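Local structure of endo-arabinase (Bacteroides thetaiotaomicron, 5C0P) at residues A[92-97]-A[117-122]. The protein probably hydrolyses glycosidic bonds in L-arabinan as a metal-binding glycoside hydrolase of family 43. Residues are numbered along the deposited sequence; the frame is centred on the assembly and turned at random.
Sequences YYLFTT and GPFTPL
Phe-119 sets its CG opposite its own carbonyl carbon (chi1 -68°), which lays the face of its ring under Leu-94 CB, while Leu-94 turns its CG away from the backbone N (chi1 169°) and so brings its CD2 methyl towards the root of that ring. Leu-94 CB stands 3.6 Å from the centroid of the Phe-119 ring, only 10° off the ring normal, a nearly ideal CH-pi contact. The leucine then passes across the ring, its CD2 lying 3.8 Å from Phe-119 CD2; a branched aliphatic residue suits this place, with a methylene on the ring centre and a methyl near the root. At the ring's edge Phe-119 CE1 lies 3.4 Å from Tyr-92 O and 4.1 Å from Tyr-92 CB, so the phenyl abuts the strand backbone as well. The Tyr-92 ring leads elsewhere, its OH hydrogen-bonded to Asp-34. With the ring cut back to an alanine here, Leu-94 CB would probably lose the face it rests on and a gap would open beside the Tyr-92 carbonyl. Gly-117 suits its place because a side chain there would crowd Phe-119 CD2, and the positive phi of Gly-117 is easily adopted without a side chain. Tyr-93, directed to the other side of the strand, offers a second, lighter contact: its CE2 meets Leu-122 CD2 at 4.1 Å, the methyl lying at the edge of the phenol ring. No hydrogen bond joins the two segments: strand 103-112 lies between them and pairs with one edge of 92-97, strand 78-88 with the other; Phe-119 touches Ser-112 on the way. Such packing from an inner strand to residues flanking the short outermost strand 120-121 belongs to a four-stranded antiparallel blade in the five-bladed beta-propeller of family 43.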
loop_
_atom_site.group_PDB
_atom_site.type_symbol
_atom_site.label_atom_id
_atom_site.label_comp_id
_atom_site.label_asym_id
_atom_site.label_seq_id
_atom_site.Cartn_x
_atom_site.Cartn_y
_atom_site.Cartn_z
ATOM N N TYR A 92 -8.920 12.676 6.163
ATOM C CA TYR A 92 -8.631 11.420 5.483
ATOM C C TYR A 92 -7.771 11.683 4.274
ATOM O O TYR A 92 -8.019 12.629 3.532
ATOM C CB TYR A 92 -9.939 10.714 5.100
ATOM C CG TYR A 92 -10.738 10.414 6.340
ATOM C CD1 TYR A 92 -11.581 11.368 6.895
ATOM C CD2 TYR A 92 -10.601 9.193 6.987
ATOM C CE1 TYR A 92 -12.284 11.107 8.051
ATOM C CE2 TYR A 92 -11.304 8.922 8.143
ATOM C CZ TYR A 92 -12.136 9.887 8.671
ATOM O OH TYR A 92 -12.830 9.622 9.823
ATOM N N TYR A 93 -6.758 10.843 4.087
ATOM C CA TYR A 93 -5.755 11.060 3.042
ATOM C C TYR A 93 -5.629 9.843 2.148
ATOM O O TYR A 93 -5.347 8.732 2.604
ATOM C CB TYR A 93 -4.396 11.414 3.649
ATOM C CG TYR A 93 -4.421 12.724 4.395
ATOM C CD1 TYR A 93 -4.895 12.790 5.706
ATOM C CD2 TYR A 93 -3.992 13.903 3.797
ATOM C CE1 TYR A 93 -4.930 13.995 6.399
ATOM C CE2 TYR A 93 -4.028 15.100 4.476
ATOM C CZ TYR A 93 -4.496 15.141 5.778
ATOM O OH TYR A 93 -4.536 16.329 6.472
ATOM N N LEU A 94 -5.843 10.078 0.863
ATOM C CA LEU A 94 -5.741 9.063 -0.174
ATOM C C LEU A 94 -4.350 9.138 -0.801
ATOM O O LEU A 94 -3.923 10.206 -1.261
ATOM C CB LEU A 94 -6.808 9.344 -1.244
ATOM C CG LEU A 94 -6.761 8.586 -2.568
ATOM C CD1 LEU A 94 -7.095 7.125 -2.310
ATOM C CD2 LEU A 94 -7.743 9.184 -3.567
ATOM N N PHE A 95 -3.638 8.016 -0.785
ATOM C CA PHE A 95 -2.328 7.886 -1.417
ATOM C C PHE A 95 -2.519 6.979 -2.643
ATOM O O PHE A 95 -2.814 5.785 -2.495
ATOM C CB PHE A 95 -1.342 7.195 -0.460
ATOM C CG PHE A 95 -0.801 8.076 0.643
ATOM C CD1 PHE A 95 -1.648 8.752 1.517
ATOM C CD2 PHE A 95 0.572 8.170 0.847
ATOM C CE1 PHE A 95 -1.121 9.553 2.542
ATOM C CE2 PHE A 95 1.101 8.943 1.873
ATOM C CZ PHE A 95 0.255 9.647 2.719
ATOM N N THR A 96 -2.363 7.532 -3.844
ATOM C CA THR A 96 -2.593 6.779 -5.081
ATOM C C THR A 96 -1.488 7.094 -6.082
ATOM O O THR A 96 -0.905 8.183 -6.051
ATOM C CB THR A 96 -3.986 7.109 -5.688
ATOM O OG1 THR A 96 -5.000 6.761 -4.735
ATOM C CG2 THR A 96 -4.256 6.326 -6.973
ATOM N N THR A 97 -1.191 6.139 -6.956
ATOM C CA THR A 97 -0.098 6.301 -7.904
ATOM C C THR A 97 -0.621 6.675 -9.292
ATOM O O THR A 97 -1.572 6.081 -9.808
ATOM C CB THR A 97 0.765 5.027 -7.939
ATOM O OG1 THR A 97 1.383 4.851 -6.650
ATOM C CG2 THR A 97 1.835 5.122 -9.011
ATOM N N GLY A 117 -14.499 10.079 0.886
ATOM C CA GLY A 117 -14.268 11.154 -0.066
ATOM C C GLY A 117 -15.449 12.102 -0.139
ATOM O O GLY A 117 -16.383 12.002 0.662
ATOM N N PRO A 118 -15.466 13.005 -1.133
ATOM C CA PRO A 118 -14.538 13.113 -2.265
ATOM C C PRO A 118 -13.194 13.689 -1.850
ATOM O O PRO A 118 -13.123 14.537 -0.952
ATOM C CB PRO A 118 -15.252 14.089 -3.207
ATOM C CG PRO A 118 -16.084 14.940 -2.294
ATOM C CD PRO A 118 -16.509 14.044 -1.170
ATOM N N PHE A 119 -12.139 13.200 -2.488
ATOM C CA PHE A 119 -10.781 13.675 -2.234
ATOM C C PHE A 119 -10.384 14.756 -3.232
ATOM O O PHE A 119 -10.768 14.707 -4.400
ATOM C CB PHE A 119 -9.793 12.515 -2.332
ATOM C CG PHE A 119 -9.935 11.513 -1.233
ATOM C CD1 PHE A 119 -9.311 11.723 -0.011
ATOM C CD2 PHE A 119 -10.699 10.368 -1.417
ATOM C CE1 PHE A 119 -9.450 10.811 1.016
ATOM C CE2 PHE A 119 -10.837 9.444 -0.392
ATOM C CZ PHE A 119 -10.210 9.672 0.822
ATOM N N THR A 120 -9.625 15.739 -2.759
ATOM C CA THR A 120 -9.033 16.752 -3.631
ATOM C C THR A 120 -7.523 16.741 -3.401
ATOM O O THR A 120 -7.057 16.383 -2.322
ATOM C CB THR A 120 -9.617 18.154 -3.370
ATOM O OG1 THR A 120 -9.330 18.542 -2.027
ATOM C CG2 THR A 120 -11.115 18.153 -3.579
ATOM N N PRO A 121 -6.743 17.116 -4.421
ATOM C CA PRO A 121 -5.283 17.047 -4.271
ATOM C C PRO A 121 -4.772 17.911 -3.118
ATOM O O PRO A 121 -5.128 19.090 -3.014
ATOM C CB PRO A 121 -4.773 17.589 -5.608
ATOM C CG PRO A 121 -5.887 17.335 -6.567
ATOM C CD PRO A 121 -7.149 17.520 -5.777
ATOM N N LEU A 122 -3.948 17.319 -2.260
ATOM C CA LEU A 122 -3.356 18.068 -1.158
ATOM C C LEU A 122 -2.383 19.083 -1.738
ATOM O O LEU A 122 -2.416 20.267 -1.382
ATOM C CB LEU A 122 -2.680 17.112 -0.174
ATOM C CG LEU A 122 -2.062 17.765 1.055
ATOM C CD1 LEU A 122 -3.121 18.508 1.877
ATOM C CD2 LEU A 122 -1.328 16.706 1.882
#